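Local coordinates for protein taurocyamine kinase (Schistosoma mansoni, PDB 4WOD) that reversibly transfers a phosphate group between ATP and guanidino compounds such as taurocyamine, using magnesium, in a duplicated two-repeat phosphagen kinase chain, at residues Q2-Q7 / N53-G58; P285-A288 / N292-E295; R387-P392 / L440-C445; G569-N574 / F578-C583. The protein carries 4 engineered substitutions. One frame throughout, in Å; residues are numbered along the deposited sequence.

Interaction 1 (Q2-Q7 / N53-G58); sequences QVESLQ and NAYNPG
In the small helical N-terminal domain of the first phosphagen kinase repeat, Glu4 and Tyr55 meet at the surface, where the lead-in to helix 6-14 passes the C-terminal end of helix 46-55. The direct touch is slight: carboxylate atom Glu4 OE1 lies 3.3 Å from the phenol oxygen Tyr55 OH, and the carboxylate and ring planes are turned 46° apart. Two waters do most of the joining. Water 1 sits in the plane of the Tyr55 ring, at its edge, 3.0 Å from Tyr55 OH, and accepts a hydrogen bond from the backbone Glu4 N at 2.9 Å. Water 2 donates to Glu4 OE1 at 3.0 Å and also bonds Tyr55 OH, at 2.9 Å. The phenol oxygen is thus tied by solvent to both the main chain and the side chain of one residue. Glu4 reaches it because CG stands opposite the carbonyl carbon (chi1 -55°) and the chain runs extended from there. The other carboxylate oxygen, Glu4 OE2, bonds forward to Asn8 ND2, whose backbone N is capped by Ser5 OG at the start of helix 6-14. Beneath this hydrated bridge the two helices pack directly, Leu6 on Leu46 and Val50 and Ala54 on Leu9 and Ile13, while the Tyr55 side chain also touches Asp194 of helix 190-194.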
# COMPACT_ATOMS: atom_id res chain seq x y z
N GLN A 2 18.20 31.27 16.05
CA GLN A 2 18.09 32.19 14.94
C GLN A 2 17.90 31.41 13.64
O GLN A 2 18.72 30.54 13.30
CB GLN A 2 19.32 33.09 14.84
CG GLN A 2 19.75 33.79 16.13
CD GLN A 2 21.02 34.60 15.93
OE1 GLN A 2 21.84 34.27 15.07
NE2 GLN A 2 21.19 35.66 16.72
N VAL A 3 16.80 31.69 12.96
CA VAL A 3 16.46 31.07 11.69
C VAL A 3 16.07 32.13 10.66
O VAL A 3 15.80 33.28 11.03
CB VAL A 3 15.31 30.06 11.83
CG1 VAL A 3 15.71 28.95 12.82
CG2 VAL A 3 13.99 30.77 12.28
N GLU A 4 16.02 31.75 9.39
CA GLU A 4 15.59 32.66 8.31
C GLU A 4 14.15 33.17 8.48
O GLU A 4 13.33 32.57 9.20
CB GLU A 4 15.71 31.98 6.95
CG GLU A 4 17.10 31.46 6.66
CD GLU A 4 17.43 31.38 5.17
OE1 GLU A 4 18.26 30.52 4.81
OE2 GLU A 4 16.89 32.19 4.37
N SER A 5 13.83 34.27 7.81
CA SER A 5 12.43 34.69 7.68
C SER A 5 11.50 33.56 7.25
O SER A 5 11.87 32.67 6.47
CB SER A 5 12.30 35.86 6.70
OG SER A 5 12.67 35.44 5.41
N LEU A 6 10.29 33.60 7.80
CA LEU A 6 9.24 32.66 7.41
C LEU A 6 9.00 32.68 5.89
O LEU A 6 8.89 31.63 5.26
CB LEU A 6 7.95 32.98 8.16
CG LEU A 6 6.73 32.09 7.92
CD1 LEU A 6 7.00 30.66 8.39
CD2 LEU A 6 5.52 32.69 8.63
N GLN A 7 8.98 33.87 5.29
CA GLN A 7 8.79 33.90 3.85
C GLN A 7 9.91 33.17 3.11
O GLN A 7 9.64 32.47 2.12
CB GLN A 7 8.65 35.34 3.34
CG GLN A 7 9.81 36.25 3.68
CD GLN A 7 9.58 37.69 3.23
OE1 GLN A 7 8.51 38.04 2.73
NE2 GLN A 7 10.59 38.51 3.40
N ASN A 53 11.73 21.72 8.17
CA ASN A 53 11.16 21.26 6.90
C ASN A 53 11.92 21.82 5.70
O ASN A 53 11.99 21.18 4.65
CB ASN A 53 9.69 21.63 6.78
CG ASN A 53 8.85 20.95 7.83
OD1 ASN A 53 8.25 21.61 8.69
ND2 ASN A 53 8.78 19.62 7.76
N ALA A 54 12.45 23.02 5.85
CA ALA A 54 13.20 23.66 4.78
C ALA A 54 14.47 22.90 4.42
O ALA A 54 14.98 23.01 3.31
CB ALA A 54 13.55 25.10 5.16
N TYR A 55 15.02 22.15 5.38
CA TYR A 55 16.32 21.52 5.18
C TYR A 55 16.22 20.01 5.15
O TYR A 55 17.14 19.35 4.70
CB TYR A 55 17.29 21.97 6.27
CG TYR A 55 17.41 23.47 6.25
CD1 TYR A 55 18.00 24.12 5.18
CD2 TYR A 55 16.88 24.23 7.28
CE1 TYR A 55 18.09 25.51 5.15
CE2 TYR A 55 16.96 25.62 7.26
CZ TYR A 55 17.56 26.24 6.19
OH TYR A 55 17.65 27.61 6.17
N ASN A 56 15.10 19.48 5.62
CA ASN A 56 14.87 18.04 5.57
C ASN A 56 13.59 17.71 4.81
O ASN A 56 12.51 17.58 5.40
CB ASN A 56 14.83 17.49 6.99
CG ASN A 56 16.10 17.79 7.76
OD1 ASN A 56 16.19 18.79 8.47
ND2 ASN A 56 17.10 16.93 7.60
N PRO A 57 13.70 17.56 3.48
CA PRO A 57 12.49 17.34 2.67
C PRO A 57 11.74 16.04 2.98
O PRO A 57 10.57 15.93 2.63
CB PRO A 57 13.03 17.34 1.23
CG PRO A 57 14.50 17.05 1.35
CD PRO A 57 14.93 17.63 2.67
N GLY A 58 12.39 15.08 3.64
CA GLY A 58 11.74 13.83 3.98
C GLY A 58 10.80 13.96 5.16
O GLY A 58 9.94 13.11 5.38
O HOH W 1 16.77 28.99 8.68
O HOH W 2 20.36 28.66 5.82

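Interaction 2 (P285-A288 / N292-E295); sequences PMLA and NFKE
Phe293 reaches back from the first turn of helix 293-299 to the short, weakly bonded helical turn 285-288, and its side chain carries the whole contact. At its root, Phe293 CB lies near two backbone oxygens, 3.7 Å from Leu287 O and 3.8 Å from Ala288 O. With CG opposite the backbone N (chi1 170°), the ring is sent toward the preceding turn, where CG comes up against Ala288 CA. The next atom, CD1, comes closest to the other segment: it is 3.4 Å from Leu287 O, which approaches the ring obliquely, 3.6 Å from Ala288 CA, and 3.8 Å from Leu287 CG, whose side chain crosses that of Phe293 at about a right angle. CE1 stays with the same Leu287 branch point, and CD2, across the ring, lies toward Ala288 O. Ala288 CA stands over one face, 3.6 Å from the ring centroid and 14° off the normal, a CH-pi contact in which backbone rather than a methyl group covers the aromatic surface. Here, in the C-terminal catalytic domain of the first repeat, a short helical turn following strand 277-283 of the large antiparallel sheet is joined by a three-residue link to the N-cap of helix 293-299. At the tip, CZ is 4.3 Å from the methyl carbon Ala288 CB. The ring also meets Tyr319 of the sheet edge-to-face and touches Pro304 of strand 302-306. Leu287, for its part, packs on Leu352 of the long helix 331-355, whose Glu349 accepts hydrogen bonds from the backbone N atoms of Met286 and Leu287.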
# COMPACT_ATOMS: atom_id res chain seq x y z
N PRO A 285 7.65 -12.97 9.43
CA PRO A 285 8.16 -12.95 8.05
C PRO A 285 7.11 -13.28 6.98
O PRO A 285 7.17 -12.71 5.89
CB PRO A 285 9.26 -14.03 8.07
CG PRO A 285 8.82 -14.97 9.14
CD PRO A 285 8.25 -14.06 10.21
N MET A 286 6.17 -14.18 7.26
CA MET A 286 5.25 -14.59 6.22
C MET A 286 4.19 -13.54 6.02
O MET A 286 3.85 -13.22 4.89
CB MET A 286 4.63 -15.96 6.54
CG MET A 286 4.14 -16.69 5.31
SD MET A 286 4.17 -18.49 5.52
CE MET A 286 5.90 -18.83 5.26
N LEU A 287 3.69 -12.97 7.12
CA LEU A 287 2.73 -11.88 7.05
C LEU A 287 3.34 -10.65 6.38
O LEU A 287 2.68 -10.00 5.57
CB LEU A 287 2.25 -11.52 8.46
CG LEU A 287 1.44 -10.25 8.72
CD1 LEU A 287 0.09 -10.23 8.00
CD2 LEU A 287 1.25 -10.10 10.24
N ALA A 288 4.59 -10.37 6.72
CA ALA A 288 5.31 -9.21 6.20
C ALA A 288 5.47 -9.29 4.69
O ALA A 288 5.69 -8.27 4.02
CB ALA A 288 6.68 -9.11 6.85
N ASN A 292 -0.28 -6.77 0.51
CA ASN A 292 -0.95 -5.71 1.24
C ASN A 292 -0.70 -5.75 2.76
O ASN A 292 -1.57 -5.36 3.54
CB ASN A 292 -2.45 -5.76 0.95
CG ASN A 292 -3.06 -7.10 1.29
OD1 ASN A 292 -2.37 -8.11 1.31
ND2 ASN A 292 -4.37 -7.11 1.57
N PHE A 293 0.48 -6.22 3.17
CA PHE A 293 0.93 -6.23 4.57
C PHE A 293 0.58 -4.93 5.31
O PHE A 293 -0.12 -4.95 6.31
CB PHE A 293 2.44 -6.48 4.63
CG PHE A 293 3.07 -6.29 6.00
CD1 PHE A 293 2.64 -7.02 7.10
CD2 PHE A 293 4.14 -5.40 6.18
CE1 PHE A 293 3.24 -6.85 8.35
CE2 PHE A 293 4.74 -5.23 7.42
CZ PHE A 293 4.29 -5.95 8.51
N LYS A 294 1.05 -3.80 4.78
CA LYS A 294 0.73 -2.50 5.39
C LYS A 294 -0.78 -2.27 5.57
O LYS A 294 -1.22 -1.83 6.64
CB LYS A 294 1.33 -1.37 4.55
CG LYS A 294 2.85 -1.40 4.45
CD LYS A 294 3.50 -1.11 5.79
CE LYS A 294 5.03 -1.15 5.73
NZ LYS A 294 5.63 -0.08 4.89
N GLU A 295 -1.56 -2.57 4.54
CA GLU A 295 -2.99 -2.32 4.60
C GLU A 295 -3.62 -3.24 5.63
O GLU A 295 -4.51 -2.82 6.38
CB GLU A 295 -3.65 -2.50 3.23
CG GLU A 295 -3.25 -1.44 2.17
CD GLU A 295 -1.78 -1.55 1.71
OE1 GLU A 295 -1.14 -2.60 1.92
OE2 GLU A 295 -1.26 -0.56 1.13

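Interaction 3 (R387-P392 / L440-C445); sequences RKYLTP and LDPLIC
Tyr389, just past the end of helix 385-388, lays its ring against helix 437-448 in the helical N-terminal domain of the second phosphagen kinase repeat. The aromatic contact is a CH-pi interaction: Leu443 CA stands over the ring face, 4.1 Å from the centroid and 23° off the normal. On that same face Leu443 N lies above the ring centre and Pro442 C nearer the rim, and the ring therefore rests on the helix backbone itself. Lys388 CG lies over the rim of the opposite face.

Apolar side-chain contacts extend the patch at the rim. Pro442 CB is 3.7 Å from Tyr389 CE1, the two side chains sliding past each other in opposite directions, while Leu443 CB lies 4.0 Å from Tyr389 CD2. The ring arrives here with CG opposite the carbonyl carbon (chi1 -68°). Helix 437-448 is kinked where the proline N of Pro442 makes no bond to the preceding turn.

Polar bonds hold the chain after Tyr389 and the phenol oxygen. Leu390 is the centre of an inverse gamma turn, closed by a weak bond from Thr391 N to Tyr389 O, and Thr391 OG1 caps the following helix at Ile394 N. One turn beyond Pro442, Asp446 takes two partners from 387-392 on a single carboxylate oxygen: OD2 forms a salt bridge with Lys388 NZ and a hydrogen bond with Tyr389 OH.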
# COMPACT_ATOMS: atom_id res chain seq x y z
N ARG A 387 -17.60 -14.95 -4.98
CA ARG A 387 -18.35 -15.36 -3.79
C ARG A 387 -19.52 -16.30 -4.08
O ARG A 387 -19.77 -17.26 -3.35
CB ARG A 387 -18.88 -14.13 -3.05
CG ARG A 387 -19.73 -14.50 -1.87
CD ARG A 387 -20.01 -13.32 -0.96
NE ARG A 387 -20.61 -13.79 0.28
CZ ARG A 387 -21.71 -13.29 0.83
NH1 ARG A 387 -22.34 -12.28 0.25
NH2 ARG A 387 -22.18 -13.79 1.96
N LYS A 388 -20.25 -16.02 -5.16
CA LYS A 388 -21.46 -16.76 -5.48
C LYS A 388 -21.22 -18.27 -5.58
O LYS A 388 -22.06 -19.07 -5.17
CB LYS A 388 -22.06 -16.22 -6.79
CG LYS A 388 -23.39 -16.83 -7.17
CD LYS A 388 -23.90 -16.17 -8.43
CE LYS A 388 -25.10 -16.89 -8.99
NZ LYS A 388 -25.58 -16.21 -10.23
N TYR A 389 -20.06 -18.67 -6.12
CA TYR A 389 -19.80 -20.09 -6.32
C TYR A 389 -18.90 -20.67 -5.27
O TYR A 389 -18.55 -21.85 -5.33
CB TYR A 389 -19.24 -20.32 -7.73
CG TYR A 389 -20.31 -20.04 -8.74
CD1 TYR A 389 -21.28 -21.00 -9.04
CD2 TYR A 389 -20.41 -18.79 -9.34
CE1 TYR A 389 -22.31 -20.73 -9.93
CE2 TYR A 389 -21.43 -18.52 -10.24
CZ TYR A 389 -22.37 -19.49 -10.54
OH TYR A 389 -23.38 -19.20 -11.42
N LEU A 390 -18.54 -19.86 -4.28
CA LEU A 390 -17.77 -20.36 -3.15
C LEU A 390 -18.72 -20.91 -2.09
O LEU A 390 -18.92 -20.29 -1.04
CB LEU A 390 -16.89 -19.27 -2.56
CG LEU A 390 -15.77 -19.78 -1.65
CD1 LEU A 390 -14.70 -20.48 -2.46
CD2 LEU A 390 -15.17 -18.64 -0.84
N THR A 391 -19.31 -22.07 -2.36
CA THR A 391 -20.31 -22.66 -1.47
C THR A 391 -19.64 -23.41 -0.30
O THR A 391 -18.44 -23.68 -0.34
CB THR A 391 -21.25 -23.62 -2.23
OG1 THR A 391 -20.51 -24.73 -2.75
CG2 THR A 391 -21.99 -22.89 -3.37
N PRO A 392 -20.41 -23.73 0.75
CA PRO A 392 -19.88 -24.57 1.83
C PRO A 392 -19.28 -25.88 1.32
O PRO A 392 -18.22 -26.29 1.79
CB PRO A 392 -21.12 -24.83 2.69
CG PRO A 392 -21.91 -23.57 2.55
CD PRO A 392 -21.71 -23.11 1.13
N LEU A 440 -14.63 -23.35 -10.71
CA LEU A 440 -14.42 -22.46 -11.84
C LEU A 440 -15.42 -22.68 -13.00
O LEU A 440 -15.79 -21.73 -13.69
CB LEU A 440 -12.98 -22.58 -12.36
CG LEU A 440 -11.88 -21.96 -11.47
CD1 LEU A 440 -10.49 -22.42 -11.90
CD2 LEU A 440 -11.94 -20.43 -11.49
N ASP A 441 -15.87 -23.92 -13.21
CA ASP A 441 -16.68 -24.19 -14.39
C ASP A 441 -18.08 -23.56 -14.31
O ASP A 441 -18.51 -22.94 -15.27
CB ASP A 441 -16.81 -25.69 -14.64
CG ASP A 441 -17.47 -25.98 -15.98
OD1 ASP A 441 -16.80 -25.77 -17.02
OD2 ASP A 441 -18.64 -26.41 -15.99
N PRO A 442 -18.79 -23.70 -13.17
CA PRO A 442 -20.08 -23.00 -13.14
C PRO A 442 -19.91 -21.47 -13.21
O PRO A 442 -20.70 -20.79 -13.87
CB PRO A 442 -20.69 -23.43 -11.79
CG PRO A 442 -19.55 -23.91 -10.97
CD PRO A 442 -18.58 -24.53 -11.96
N LEU A 443 -18.87 -20.96 -12.57
CA LEU A 443 -18.54 -19.53 -12.58
C LEU A 443 -18.32 -19.00 -14.00
O LEU A 443 -18.75 -17.90 -14.35
CB LEU A 443 -17.29 -19.28 -11.73
CG LEU A 443 -16.86 -17.83 -11.45
CD1 LEU A 443 -16.16 -17.73 -10.08
CD2 LEU A 443 -15.96 -17.27 -12.57
N ILE A 444 -17.58 -19.78 -14.79
CA ILE A 444 -17.26 -19.44 -16.17
C ILE A 444 -18.53 -19.45 -17.02
O ILE A 444 -18.79 -18.51 -17.76
CB ILE A 444 -16.21 -20.45 -16.74
CG1 ILE A 444 -14.82 -20.16 -16.17
CG2 ILE A 444 -16.18 -20.45 -18.26
CD1 ILE A 444 -13.83 -21.32 -16.33
N CYS A 445 -19.30 -20.51 -16.87
CA CYS A 445 -20.59 -20.65 -17.53
C CYS A 445 -21.52 -19.47 -17.25
O CYS A 445 -22.14 -18.93 -18.17
CB CYS A 445 -21.25 -21.95 -17.09
SG CYS A 445 -20.53 -23.41 -17.87

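Interaction 4 (G569-N574 / F578-C583); sequences GIFHNN and FLVWVC
Strands 569-573 and 578-582 form an antiparallel beta hairpin whose tight part is its middle, Ile570-His572 against Leu579-Trp581. There Phe571 and Val580 make a hydrogen-bonded pair, Phe571 N to Val580 O at 2.9 Å and nearly straight (174°), Val580 N to Phe571 O at 2.8 Å. On one face of the sheet Ile570 lies alongside Trp581, pointing the same way: its CG1 stands 3.9 Å from the centroid of the five-membered ring, over the face. Beyond it, Leu579 CG packs 3.7 Å from His572 CB. On the other face Phe571 CE2 meets Phe578 CD2 edge to edge at 4.0 Å. The ends differ. In the Gly569-Val582 pair one bond is weak, Gly569 N to Val582 O at 3.5 Å, while Val582 N to Gly569 O is sound. Toward the turn and the exposed Asn574, Asn573 N still bonds Phe578 O, but the return bond from Phe578 N goes to the side-chain Asn573 OD1 at 3.0 Å, the donor 45° out of the amide plane; Asn573 ND2 bonds Glu522 O. The hairpin lies within the eight-stranded antiparallel sheet of the second catalytic domain, between strands 525-529 and 588-595. Helix 502-517 covers the Phe571, Val580 and Val582 face; on the other, Trp581 gives NE1 to Leu547 O and makes a cation-pi contact with Arg589 of strand 588-595, a predicted ATP-binding residue.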
# COMPACT_ATOMS: atom_id res chain seq x y z
N GLY A 569 8.05 -5.95 -18.39
CA GLY A 569 8.54 -5.03 -19.41
C GLY A 569 7.52 -4.74 -20.48
O GLY A 569 6.45 -5.34 -20.52
N ILE A 570 7.86 -3.79 -21.34
CA ILE A 570 7.02 -3.39 -22.45
C ILE A 570 7.83 -3.49 -23.74
O ILE A 570 8.96 -2.99 -23.79
CB ILE A 570 6.47 -1.95 -22.28
CG1 ILE A 570 5.66 -1.83 -20.98
CG2 ILE A 570 5.61 -1.55 -23.50
CD1 ILE A 570 5.23 -0.41 -20.67
N PHE A 571 7.25 -4.12 -24.75
CA PHE A 571 7.81 -4.18 -26.10
C PHE A 571 6.91 -3.39 -27.05
O PHE A 571 5.70 -3.41 -26.93
CB PHE A 571 7.91 -5.64 -26.58
CG PHE A 571 8.29 -5.81 -28.04
CD1 PHE A 571 9.62 -5.88 -28.41
CD2 PHE A 571 7.31 -5.92 -29.02
CE1 PHE A 571 9.98 -6.03 -29.75
CE2 PHE A 571 7.65 -6.09 -30.37
CZ PHE A 571 8.99 -6.14 -30.73
N HIS A 572 7.50 -2.66 -27.99
CA HIS A 572 6.71 -2.20 -29.12
C HIS A 572 7.58 -1.94 -30.34
O HIS A 572 8.80 -1.82 -30.24
CB HIS A 572 5.88 -0.95 -28.76
CG HIS A 572 6.69 0.26 -28.37
ND1 HIS A 572 7.61 0.86 -29.20
CD2 HIS A 572 6.66 1.01 -27.24
CE1 HIS A 572 8.14 1.90 -28.59
NE2 HIS A 572 7.58 2.02 -27.40
N ASN A 573 6.93 -1.88 -31.50
CA ASN A 573 7.63 -1.55 -32.72
C ASN A 573 7.84 -0.03 -32.77
O ASN A 573 7.36 0.71 -31.90
CB ASN A 573 6.87 -2.06 -33.96
CG ASN A 573 5.44 -1.53 -34.07
OD1 ASN A 573 4.97 -0.77 -33.22
ND2 ASN A 573 4.74 -1.93 -35.13
N ASN A 574 8.58 0.44 -33.77
CA ASN A 574 8.90 1.85 -33.80
C ASN A 574 7.68 2.75 -33.92
O ASN A 574 7.61 3.80 -33.26
CB ASN A 574 9.86 2.16 -34.95
CG ASN A 574 10.42 3.56 -34.87
OD1 ASN A 574 9.90 4.49 -35.50
ND2 ASN A 574 11.47 3.74 -34.06
N PHE A 578 2.24 -1.96 -32.66
CA PHE A 578 2.26 -3.32 -32.17
C PHE A 578 3.04 -3.32 -30.86
O PHE A 578 4.18 -2.87 -30.82
CB PHE A 578 2.90 -4.28 -33.20
CG PHE A 578 2.91 -5.71 -32.74
CD1 PHE A 578 1.76 -6.48 -32.79
CD2 PHE A 578 4.08 -6.28 -32.24
CE1 PHE A 578 1.77 -7.81 -32.35
CE2 PHE A 578 4.09 -7.61 -31.80
CZ PHE A 578 2.94 -8.36 -31.84
N LEU A 579 2.40 -3.77 -29.79
CA LEU A 579 3.00 -3.69 -28.46
C LEU A 579 2.71 -4.97 -27.69
O LEU A 579 1.70 -5.61 -27.94
CB LEU A 579 2.45 -2.49 -27.67
CG LEU A 579 2.21 -1.17 -28.42
CD1 LEU A 579 0.79 -1.16 -28.94
CD2 LEU A 579 2.50 0.04 -27.53
N VAL A 580 3.59 -5.31 -26.75
CA VAL A 580 3.38 -6.47 -25.88
C VAL A 580 3.73 -6.07 -24.45
O VAL A 580 4.82 -5.56 -24.20
CB VAL A 580 4.22 -7.70 -26.29
CG1 VAL A 580 3.81 -8.93 -25.45
CG2 VAL A 580 4.07 -8.02 -27.80
N TRP A 581 2.80 -6.27 -23.52
CA TRP A 581 3.11 -6.10 -22.10
C TRP A 581 3.51 -7.46 -21.54
O TRP A 581 2.76 -8.43 -21.68
CB TRP A 581 1.91 -5.55 -21.33
CG TRP A 581 1.90 -4.07 -21.12
CD1 TRP A 581 1.98 -3.40 -19.92
CD2 TRP A 581 1.79 -3.05 -22.13
NE1 TRP A 581 1.93 -2.04 -20.13
CE2 TRP A 581 1.81 -1.80 -21.47
CE3 TRP A 581 1.68 -3.08 -23.52
CZ2 TRP A 581 1.72 -0.59 -22.17
CZ3 TRP A 581 1.58 -1.88 -24.21
CH2 TRP A 581 1.61 -0.65 -23.53
N VAL A 582 4.65 -7.53 -20.87
CA VAL A 582 5.17 -8.81 -20.41
C VAL A 582 4.92 -8.97 -18.91
O VAL A 582 5.35 -8.14 -18.10
CB VAL A 582 6.67 -8.95 -20.73
CG1 VAL A 582 7.21 -10.27 -20.20
CG2 VAL A 582 6.89 -8.87 -22.24
N CYS A 583 4.18 -10.02 -18.57
CA CYS A 583 3.99 -10.44 -17.19
C CYS A 583 3.30 -9.42 -16.28
O CYS A 583 3.72 -9.22 -15.12
CB CYS A 583 5.33 -10.83 -16.57
SG CYS A 583 5.15 -11.87 -15.11

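How the interactions relate
Interactions 1 to 4 follow one another along the chain without overlapping, and none touches another. Interactions 1 and 2 belong to the first repeat, 3 and 4 to the second; in each, a contact in the helical N-terminal domain precedes one in the catalytic domain built on an eight-stranded antiparallel sheet. The centres of interactions 1 and 2 lie about 36 Å apart. The centres of interactions 3 and 4 lie about 34 Å apart. Interactions 1 and 3, on opposite sides of the chain's centre, are the most distant, about 59 Å between centres. Interaction 2, nearest the middle, borders the second repeat: Asn292 bonds Arg414. The four contacts thus fall in both repeats, and in both domains of each.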